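Local coordinates for protein ribose 5-phosphate isomerase (PDB 3S5P) that probably interconverts ribose 5-phosphate and ribulose 5-phosphate in the pentose phosphate pathway, as an RpiB-type sugar-phosphate isomerase, at residues L35-A43 and P134-L145; D80-G89 and N123-T131. All blocks are in the same frame, centred on the assembly; numbering follows the deposited sequence.

Contact 1 (L35-A43 and P134-L145)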
loop_
_atom_site.group_PDB
_atom_site.type_symbol
_atom_site.label_atom_id
_atom_site.label_comp_id
_atom_site.label_asym_id
_atom_site.label_seq_id
_atom_site.Cartn_x
_atom_site.Cartn_y
_atom_site.Cartn_z
ATOM N N LEU A 35 -14.105 -14.151 -3.351
ATOM C CA LEU A 35 -12.764 -13.886 -3.877
ATOM C C LEU A 35 -11.709 -14.787 -3.230
ATOM O O LEU A 35 -10.907 -15.389 -3.927
ATOM C CB LEU A 35 -12.406 -12.402 -3.759
ATOM C CG LEU A 35 -11.134 -11.983 -4.491
ATOM C CD1 LEU A 35 -11.202 -12.314 -6.001
ATOM C CD2 LEU A 35 -10.873 -10.517 -4.251
ATOM N N ARG A 36 -11.758 -14.920 -1.905
ATOM C CA ARG A 36 -10.756 -15.715 -1.176
ATOM C C ARG A 36 -10.684 -17.148 -1.690
ATOM O O ARG A 36 -9.595 -17.640 -2.038
ATOM C CB ARG A 36 -11.010 -15.729 0.332
ATOM C CG ARG A 36 -9.756 -16.151 1.073
ATOM C CD ARG A 36 -9.949 -16.399 2.543
ATOM N NE ARG A 36 -10.704 -17.623 2.787
ATOM C CZ ARG A 36 -11.900 -17.651 3.372
ATOM N NH1 ARG A 36 -12.517 -18.812 3.555
ATOM N NH2 ARG A 36 -12.484 -16.523 3.778
ATOM N N MET A 37 -11.864 -17.775 -1.751
ATOM C CA MET A 37 -12.054 -19.145 -2.228
ATOM C C MET A 37 -11.613 -19.317 -3.656
ATOM O O MET A 37 -10.986 -20.317 -4.018
ATOM C CB MET A 37 -13.536 -19.529 -2.145
ATOM C CG MET A 37 -14.088 -19.485 -0.760
ATOM S SD MET A 37 -13.888 -21.094 -0.020
ATOM C CE MET A 37 -15.465 -21.825 -0.495
ATOM N N PHE A 38 -11.984 -18.339 -4.468
ATOM C CA PHE A 38 -11.624 -18.319 -5.865
ATOM C C PHE A 38 -10.079 -18.283 -6.006
ATOM O O PHE A 38 -9.502 -19.110 -6.713
ATOM C CB PHE A 38 -12.326 -17.126 -6.523
ATOM C CG PHE A 38 -11.864 -16.835 -7.902
ATOM C CD1 PHE A 38 -12.392 -17.530 -8.985
ATOM C CD2 PHE A 38 -10.907 -15.848 -8.127
ATOM C CE1 PHE A 38 -11.966 -17.269 -10.267
ATOM C CE2 PHE A 38 -10.473 -15.568 -9.409
ATOM C CZ PHE A 38 -10.996 -16.281 -10.485
ATOM N N LEU A 39 -9.421 -17.355 -5.307
ATOM C CA LEU A 39 -7.947 -17.250 -5.309
ATOM C C LEU A 39 -7.293 -18.497 -4.718
ATOM O O LEU A 39 -6.239 -18.935 -5.194
ATOM C CB LEU A 39 -7.463 -15.997 -4.549
ATOM C CG LEU A 39 -7.972 -14.643 -5.049
ATOM C CD1 LEU A 39 -7.601 -13.566 -4.070
ATOM C CD2 LEU A 39 -7.386 -14.347 -6.411
ATOM N N GLN A 40 -7.927 -19.068 -3.694
ATOM C CA GLN A 40 -7.478 -20.366 -3.132
ATOM C C GLN A 40 -7.462 -21.485 -4.175
ATOM O O GLN A 40 -6.436 -22.165 -4.330
ATOM C CB GLN A 40 -8.314 -20.789 -1.922
ATOM C CG GLN A 40 -7.920 -20.084 -0.632
ATOM C CD GLN A 40 -8.957 -20.239 0.478
ATOM O OE1 GLN A 40 -8.955 -19.480 1.454
ATOM N NE2 GLN A 40 -9.843 -21.226 0.336
ATOM N N GLN A 41 -8.572 -21.650 -4.900
ATOM C CA GLN A 41 -8.656 -22.643 -5.980
ATOM C C GLN A 41 -7.539 -22.443 -6.999
ATOM O O GLN A 41 -6.825 -23.385 -7.329
ATOM C CB GLN A 41 -10.027 -22.608 -6.671
ATOM N N ARG A 42 -7.386 -21.204 -7.471
ATOM C CA ARG A 42 -6.359 -20.848 -8.460
ATOM C C ARG A 42 -4.936 -21.172 -7.986
ATOM O O ARG A 42 -4.132 -21.698 -8.750
ATOM C CB ARG A 42 -6.449 -19.362 -8.851
ATOM C CG ARG A 42 -7.659 -18.991 -9.704
ATOM C CD ARG A 42 -7.588 -19.596 -11.104
ATOM N NE ARG A 42 -8.799 -19.340 -11.888
ATOM C CZ ARG A 42 -9.001 -18.271 -12.666
ATOM N NH1 ARG A 42 -8.072 -17.332 -12.767
ATOM N NH2 ARG A 42 -10.140 -18.136 -13.344
ATOM N N ALA A 43 -4.624 -20.846 -6.736
ATOM C CA ALA A 43 -3.312 -21.184 -6.186
ATOM C C ALA A 43 -3.102 -22.701 -6.032
ATOM O O ALA A 43 -2.005 -23.189 -6.285
ATOM C CB ALA A 43 -3.062 -20.451 -4.874
ATOM N N PRO A 134 -12.093 -10.170 -10.048
ATOM C CA PRO A 134 -11.525 -11.473 -9.722
ATOM C C PRO A 134 -10.343 -11.919 -10.616
ATOM O O PRO A 134 -9.416 -12.533 -10.121
ATOM C CB PRO A 134 -12.713 -12.450 -9.870
ATOM C CG PRO A 134 -13.943 -11.590 -9.962
ATOM C CD PRO A 134 -13.524 -10.233 -10.421
ATOM N N GLU A 135 -10.378 -11.615 -11.910
ATOM C CA GLU A 135 -9.322 -12.080 -12.811
ATOM C C GLU A 135 -8.057 -11.259 -12.635
ATOM O O GLU A 135 -6.971 -11.791 -12.699
ATOM C CB GLU A 135 -9.773 -12.143 -14.285
ATOM C CG GLU A 135 -10.828 -13.218 -14.585
ATOM C CD GLU A 135 -10.377 -14.651 -14.305
ATOM O OE1 GLU A 135 -9.184 -14.909 -14.119
ATOM O OE2 GLU A 135 -11.229 -15.552 -14.279
ATOM N N VAL A 136 -8.205 -9.972 -12.378
ATOM C CA VAL A 136 -7.051 -9.117 -12.076
ATOM C C VAL A 136 -6.449 -9.495 -10.726
ATOM O O VAL A 136 -5.229 -9.503 -10.572
ATOM C CB VAL A 136 -7.432 -7.606 -12.133
ATOM C CG1 VAL A 136 -6.314 -6.696 -11.625
ATOM C CG2 VAL A 136 -7.798 -7.214 -13.538
ATOM N N ALA A 137 -7.295 -9.820 -9.750
ATOM C CA ALA A 137 -6.827 -10.230 -8.444
ATOM C C ALA A 137 -6.033 -11.538 -8.562
ATOM O O ALA A 137 -5.010 -11.704 -7.914
ATOM C CB ALA A 137 -8.009 -10.402 -7.489
ATOM N N ALA A 138 -6.513 -12.473 -9.384
ATOM C CA ALA A 138 -5.786 -13.739 -9.588
ATOM C C ALA A 138 -4.459 -13.517 -10.306
ATOM O O ALA A 138 -3.486 -14.205 -10.040
ATOM C CB ALA A 138 -6.657 -14.770 -10.348
ATOM N N SER A 139 -4.387 -12.555 -11.216
ATOM C CA SER A 139 -3.109 -12.408 -11.954
ATOM C C SER A 139 -2.086 -11.642 -11.135
ATOM O O SER A 139 -0.904 -11.845 -11.324
ATOM C CB SER A 139 -3.293 -11.846 -13.370
ATOM O OG SER A 139 -3.474 -10.459 -13.372
ATOM N N ILE A 140 -2.559 -10.823 -10.189
ATOM C CA ILE A 140 -1.733 -10.142 -9.177
ATOM C C ILE A 140 -1.144 -11.161 -8.209
ATOM O O ILE A 140 0.087 -11.165 -7.940
ATOM C CB ILE A 140 -2.570 -9.071 -8.390
ATOM C CG1 ILE A 140 -2.944 -7.895 -9.313
ATOM C CG2 ILE A 140 -1.797 -8.524 -7.202
ATOM C CD1 ILE A 140 -3.930 -6.921 -8.699
ATOM N N LEU A 141 -2.022 -12.016 -7.682
ATOM C CA LEU A 141 -1.634 -13.097 -6.824
ATOM C C LEU A 141 -0.582 -13.975 -7.509
ATOM O O LEU A 141 0.440 -14.322 -6.921
ATOM C CB LEU A 141 -2.861 -13.968 -6.482
ATOM C CG LEU A 141 -2.497 -15.244 -5.705
ATOM C CD1 LEU A 141 -1.884 -14.911 -4.322
ATOM C CD2 LEU A 141 -3.657 -16.228 -5.567
ATOM N N SER A 142 -0.876 -14.411 -8.734
ATOM C CA SER A 142 0.054 -15.309 -9.429
ATOM C C SER A 142 1.447 -14.666 -9.613
ATOM O O SER A 142 2.479 -15.332 -9.472
ATOM C CB SER A 142 -0.557 -15.779 -10.756
ATOM O OG SER A 142 0.419 -15.825 -11.769
ATOM N N ARG A 143 1.493 -13.373 -9.913
ATOM C CA ARG A 143 2.783 -12.673 -10.041
ATOM C C ARG A 143 3.452 -12.472 -8.671
ATOM O O ARG A 143 4.663 -12.640 -8.532
ATOM C CB ARG A 143 2.616 -11.351 -10.776
ATOM C CG ARG A 143 3.887 -10.539 -10.926
ATOM C CD ARG A 143 4.876 -11.189 -11.869
ATOM N NE ARG A 143 4.156 -11.598 -13.057
ATOM C CZ ARG A 143 3.947 -10.823 -14.115
ATOM N NH1 ARG A 143 4.434 -9.570 -14.173
ATOM N NH2 ARG A 143 3.265 -11.322 -15.134
ATOM N N PHE A 144 2.651 -12.178 -7.651
ATOM C CA PHE A 144 3.156 -12.089 -6.267
ATOM C C PHE A 144 3.823 -13.425 -5.834
ATOM O O PHE A 144 4.891 -13.433 -5.206
ATOM C CB PHE A 144 1.999 -11.694 -5.321
ATOM C CG PHE A 144 2.415 -11.406 -3.895
ATOM C CD1 PHE A 144 2.796 -10.123 -3.502
ATOM C CD2 PHE A 144 2.358 -12.403 -2.916
ATOM C CE1 PHE A 144 3.137 -9.829 -2.179
ATOM C CE2 PHE A 144 2.711 -12.105 -1.562
ATOM C CZ PHE A 144 3.108 -10.809 -1.213
ATOM N N LEU A 145 3.215 -14.559 -6.188
ATOM C CA LEU A 145 3.693 -15.851 -5.660
ATOM C C LEU A 145 4.921 -16.360 -6.402
ATOM O O LEU A 145 5.705 -17.149 -5.856
ATOM C CB LEU A 145 2.567 -16.892 -5.671
ATOM C CG LEU A 145 1.338 -16.700 -4.765
ATOM C CD1 LEU A 145 0.398 -17.929 -4.907
ATOM C CD2 LEU A 145 1.667 -16.437 -3.275
#
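R42 reaches from one helix to the other and ends on E135, and its path can be followed atom by atom. From CB the chain starts with CG beside the backbone N (chi1 -71°) and bends again at chi2, which turns it outward and back toward the N-terminal side of its helix, alongside the F38 ring. CG and CD pass the ring, and NE lies 4.0 Å from F38 CZ. CZ of R42 then carries two donors that grip the carboxylate end-on. NH1 reaches E135 OE1 at 3.0 Å and also touches A138 CB; NH2 reaches E135 OE2 at 3.0 Å, on the syn side facing the other oxygen. The two planes differ by only 28°, so this is a nearly coplanar, two-nitrogen salt bridge. One guanidinium face rests on F38, whose CZ stands 3.5 Å from the guanidinium plane of R42, over its centre.

The F38 ring turns its edge to the other helix. CE2 comes to 3.3 Å from P134 O, near the ring plane, and the E135 carboxylate stands almost perpendicular to the ring. These helices, 35-43 and 134-145, lie next to each other on one side of the parallel sheet of an alpha/beta Rossmann-like fold, their segment axes 10.1 Å apart at an angle of 46°. On the sheet side of the salt bridge, L39 sends CD2 onto the backbone of A138, 3.6 Å from its CA, and its CB meets L141 CD2; L39 also touches F26 and V85 of the sheet. Small residues, A137 and A138, admit this approach. L35 CD1 lies 3.8 Å from P134 CA and also packs on A137 CB, while at the far end A43 CB meets L141 CD2 and L145 CD1.

Contact 2 (D80-G89 and N123-T131). With SO4 (sulfate ion), chain C.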
loop_
_atom_site.group_PDB
_atom_site.type_symbol
_atom_site.label_atom_id
_atom_site.label_comp_id
_atom_site.label_asym_id
_atom_site.label_seq_id
_atom_site.Cartn_x
_atom_site.Cartn_y
_atom_site.Cartn_z
ATOM N N ASP A 80 4.672 -19.104 4.119
ATOM C CA ASP A 80 5.717 -18.284 3.472
ATOM C C ASP A 80 5.209 -16.867 3.304
ATOM O O ASP A 80 5.955 -15.919 3.476
ATOM C CB ASP A 80 6.140 -18.871 2.125
ATOM C CG ASP A 80 6.872 -20.200 2.279
ATOM O OD1 ASP A 80 8.005 -20.204 2.823
ATOM O OD2 ASP A 80 6.325 -21.244 1.860
ATOM N N CYS A 81 3.925 -16.736 2.977
ATOM C CA CYS A 81 3.283 -15.405 2.840
ATOM C C CYS A 81 1.809 -15.570 3.130
ATOM O O CYS A 81 1.322 -16.718 3.230
ATOM C CB CYS A 81 3.452 -14.849 1.431
ATOM S SG CYS A 81 2.740 -15.957 0.179
ATOM N N CYS A 82 1.108 -14.442 3.258
ATOM C CA CYS A 82 -0.333 -14.469 3.479
ATOM C C CYS A 82 -1.045 -13.534 2.529
ATOM O O CYS A 82 -0.535 -12.460 2.179
ATOM C CB CYS A 82 -0.697 -14.168 4.933
ATOM S SG CYS A 82 -0.303 -12.481 5.477
ATOM N N ILE A 83 -2.213 -13.965 2.065
ATOM C CA ILE A 83 -3.010 -13.174 1.141
ATOM C C ILE A 83 -4.239 -12.711 1.906
ATOM O O ILE A 83 -4.924 -13.524 2.492
ATOM C CB ILE A 83 -3.470 -14.004 -0.064
ATOM C CG1 ILE A 83 -2.304 -14.836 -0.617
ATOM C CG2 ILE A 83 -4.197 -13.087 -1.119
ATOM C CD1 ILE A 83 -1.024 -13.985 -1.013
ATOM N N LEU A 84 -4.507 -11.406 1.872
ATOM C CA LEU A 84 -5.569 -10.831 2.649
ATOM C C LEU A 84 -6.596 -10.103 1.776
ATOM O O LEU A 84 -6.317 -9.045 1.217
ATOM C CB LEU A 84 -4.969 -9.894 3.684
ATOM C CG LEU A 84 -3.909 -10.447 4.623
ATOM C CD1 LEU A 84 -3.263 -9.276 5.317
ATOM C CD2 LEU A 84 -4.489 -11.436 5.626
ATOM N N VAL A 85 -7.783 -10.701 1.666
ATOM C CA VAL A 85 -8.901 -10.149 0.902
ATOM C C VAL A 85 -9.758 -9.264 1.805
ATOM O O VAL A 85 -10.343 -9.700 2.798
ATOM C CB VAL A 85 -9.726 -11.272 0.254
ATOM C CG1 VAL A 85 -10.780 -10.713 -0.715
ATOM C CG2 VAL A 85 -8.777 -12.257 -0.471
ATOM N N CYS A 86 -9.813 -7.998 1.432
ATOM C CA CYS A 86 -10.432 -6.948 2.236
ATOM C C CYS A 86 -11.486 -6.156 1.409
ATOM O O CYS A 86 -11.845 -6.555 0.294
ATOM C CB CYS A 86 -9.302 -6.004 2.681
ATOM S SG CYS A 86 -7.619 -6.797 3.012
ATOM N N GLY A 87 -11.971 -5.034 1.942
ATOM C CA GLY A 87 -12.870 -4.159 1.190
ATOM C C GLY A 87 -12.069 -3.422 0.114
ATOM O O GLY A 87 -12.233 -3.686 -1.069
ATOM N N THR A 88 -11.202 -2.508 0.543
ATOM C CA THR A 88 -10.259 -1.807 -0.336
ATOM C C THR A 88 -8.849 -2.372 -0.183
ATOM O O THR A 88 -8.041 -2.315 -1.102
ATOM C CB THR A 88 -10.203 -0.300 -0.008
ATOM O OG1 THR A 88 -9.665 -0.134 1.318
ATOM C CG2 THR A 88 -11.625 0.329 -0.082
ATOM N N GLY A 89 -8.546 -2.915 0.978
ATOM C CA GLY A 89 -7.175 -3.371 1.248
ATOM C C GLY A 89 -6.426 -2.340 2.059
ATOM O O GLY A 89 -5.430 -2.649 2.686
ATOM N N ASN A 123 5.742 -9.963 2.307
ATOM C CA ASN A 123 5.306 -11.298 2.654
ATOM C C ASN A 123 3.797 -11.329 2.919
ATOM O O ASN A 123 3.283 -12.311 3.405
ATOM C CB ASN A 123 6.106 -11.852 3.878
ATOM C CG ASN A 123 6.152 -10.880 5.040
ATOM O OD1 ASN A 123 5.467 -9.864 5.037
ATOM N ND2 ASN A 123 6.965 -11.186 6.041
ATOM N N ALA A 124 3.101 -10.223 2.642
ATOM C CA ALA A 124 1.643 -10.181 2.733
ATOM C C ALA A 124 1.144 -9.430 1.527
ATOM O O ALA A 124 1.728 -8.417 1.142
ATOM C CB ALA A 124 1.190 -9.494 4.013
ATOM N N LEU A 125 0.089 -9.938 0.902
ATOM C CA LEU A 125 -0.531 -9.241 -0.202
ATOM C C LEU A 125 -1.925 -8.826 0.263
ATOM O O LEU A 125 -2.685 -9.668 0.759
ATOM C CB LEU A 125 -0.645 -10.185 -1.406
ATOM C CG LEU A 125 -1.445 -9.677 -2.623
ATOM C CD1 LEU A 125 -0.766 -8.447 -3.253
ATOM C CD2 LEU A 125 -1.628 -10.768 -3.679
ATOM N N ALA A 126 -2.263 -7.548 0.117
ATOM C CA ALA A 126 -3.630 -7.097 0.376
ATOM C C ALA A 126 -4.358 -6.885 -0.926
ATOM O O ALA A 126 -3.824 -6.254 -1.836
ATOM C CB ALA A 126 -3.640 -5.825 1.189
ATOM N N LEU A 127 -5.576 -7.411 -1.019
ATOM C CA LEU A 127 -6.420 -7.173 -2.174
ATOM C C LEU A 127 -7.782 -6.580 -1.772
ATOM O O LEU A 127 -8.346 -6.946 -0.757
ATOM C CB LEU A 127 -6.625 -8.466 -2.949
ATOM C CG LEU A 127 -5.397 -9.117 -3.587
ATOM C CD1 LEU A 127 -5.722 -10.528 -3.942
ATOM C CD2 LEU A 127 -4.924 -8.321 -4.836
ATOM N N GLY A 128 -8.302 -5.663 -2.569
ATOM C CA GLY A 128 -9.591 -5.044 -2.285
ATOM C C GLY A 128 -10.665 -5.729 -3.107
ATOM O O GLY A 128 -10.754 -5.484 -4.308
ATOM N N GLY A 129 -11.475 -6.582 -2.469
ATOM C CA GLY A 129 -12.604 -7.268 -3.142
ATOM C C GLY A 129 -13.618 -6.295 -3.749
ATOM O O GLY A 129 -14.278 -6.604 -4.743
ATOM N N ARG A 130 -13.746 -5.113 -3.149
ATOM C CA ARG A 130 -14.692 -4.103 -3.640
ATOM C C ARG A 130 -14.099 -3.293 -4.798
ATOM O O ARG A 130 -14.818 -2.568 -5.471
ATOM C CB ARG A 130 -15.044 -3.116 -2.530
ATOM C CG ARG A 130 -15.769 -3.656 -1.326
ATOM C CD ARG A 130 -16.104 -2.463 -0.401
ATOM N NE ARG A 130 -16.631 -2.853 0.910
ATOM C CZ ARG A 130 -17.889 -2.640 1.305
ATOM N NH1 ARG A 130 -18.765 -2.037 0.500
ATOM N NH2 ARG A 130 -18.279 -3.028 2.517
ATOM N N THR A 131 -12.785 -3.387 -4.997
ATOM C CA THR A 131 -12.096 -2.495 -5.959
ATOM C C THR A 131 -11.416 -3.257 -7.090
ATOM O O THR A 131 -11.131 -2.688 -8.133
ATOM C CB THR A 131 -11.025 -1.601 -5.276
ATOM O OG1 THR A 131 -10.027 -2.420 -4.637
ATOM C CG2 THR A 131 -11.671 -0.646 -4.271
HETATM S S SO4 C . -10.092 -2.266 4.529
HETATM O O1 SO4 C . -10.057 -0.800 4.757
HETATM O O2 SO4 C . -11.099 -2.508 3.481
HETATM O O3 SO4 C . -8.873 -3.009 4.133
HETATM O O4 SO4 C . -10.478 -2.871 5.816
HETATM O O HOH W 1 -8.276 -1.217 -3.398
#
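Two torsions of I83 set its contact with L125: CG1 stands beside the backbone N (chi1 -45°), and a second bend (chi2 -56°) brings CD1 to 3.8 Å from L125 CB. The I83 and L127 side chains lie side by side, pointing the same way, with CG2 and CD1 in contact. On the opposite face of the sheet C82 SG packs against A124 CB at 3.6 Å.

The register is parallel from C82/A124 to C86/G128. Five backbone bonds tie these neighbouring inner strands, from C82 N to N123 O through to C86 N to L127 O (2.8 Å). At and beyond the strand ends, G129 N bonds to C86 O and R130 N to G87 O, the latter 2.9 Å long, so the two loops stay joined. A water bridges T88 O and T131 OG1.

The G87-G89 turn leads into helix 90-97 and holds a sulfate. T88 N gives O2 a bond of 2.9 Å (161°), G87 N and G89 N add weak ones, and G91 and I92 contribute their backbone N-H groups. This cluster of backbone N-H groups at the start of helix 90-97, with the helix dipole behind it, would be expected to stabilise an anion, consistent with the anion hole that in RpiB enzymes steadies the negatively charged enediolate intermediate, here occupied by a sulfate that probably came from the crystallisation liquor.

From the N terminus, strand 23-28 leads into helix 33-45, which holds the first half of contact 1. The chain then passes through strand 49-54 and helix 65-75 to strand 81-86 and the anion-binding turn, the first half of contact 2. Helix 90-97, strand 104-106 and helix 110-118 follow before strand 124-128 closes contact 2 over a loop of 33 residues. Helix 134-146 comes next and closes contact 1 over 90 residues, so the smaller loop sits wholly within the larger. The two centres are about 10 Å apart, and both helices lie on the inner strands: L141 CD1 is 3.5 Å from I83 CD1, and L39 CD1 is 3.6 Å from L127 CD1.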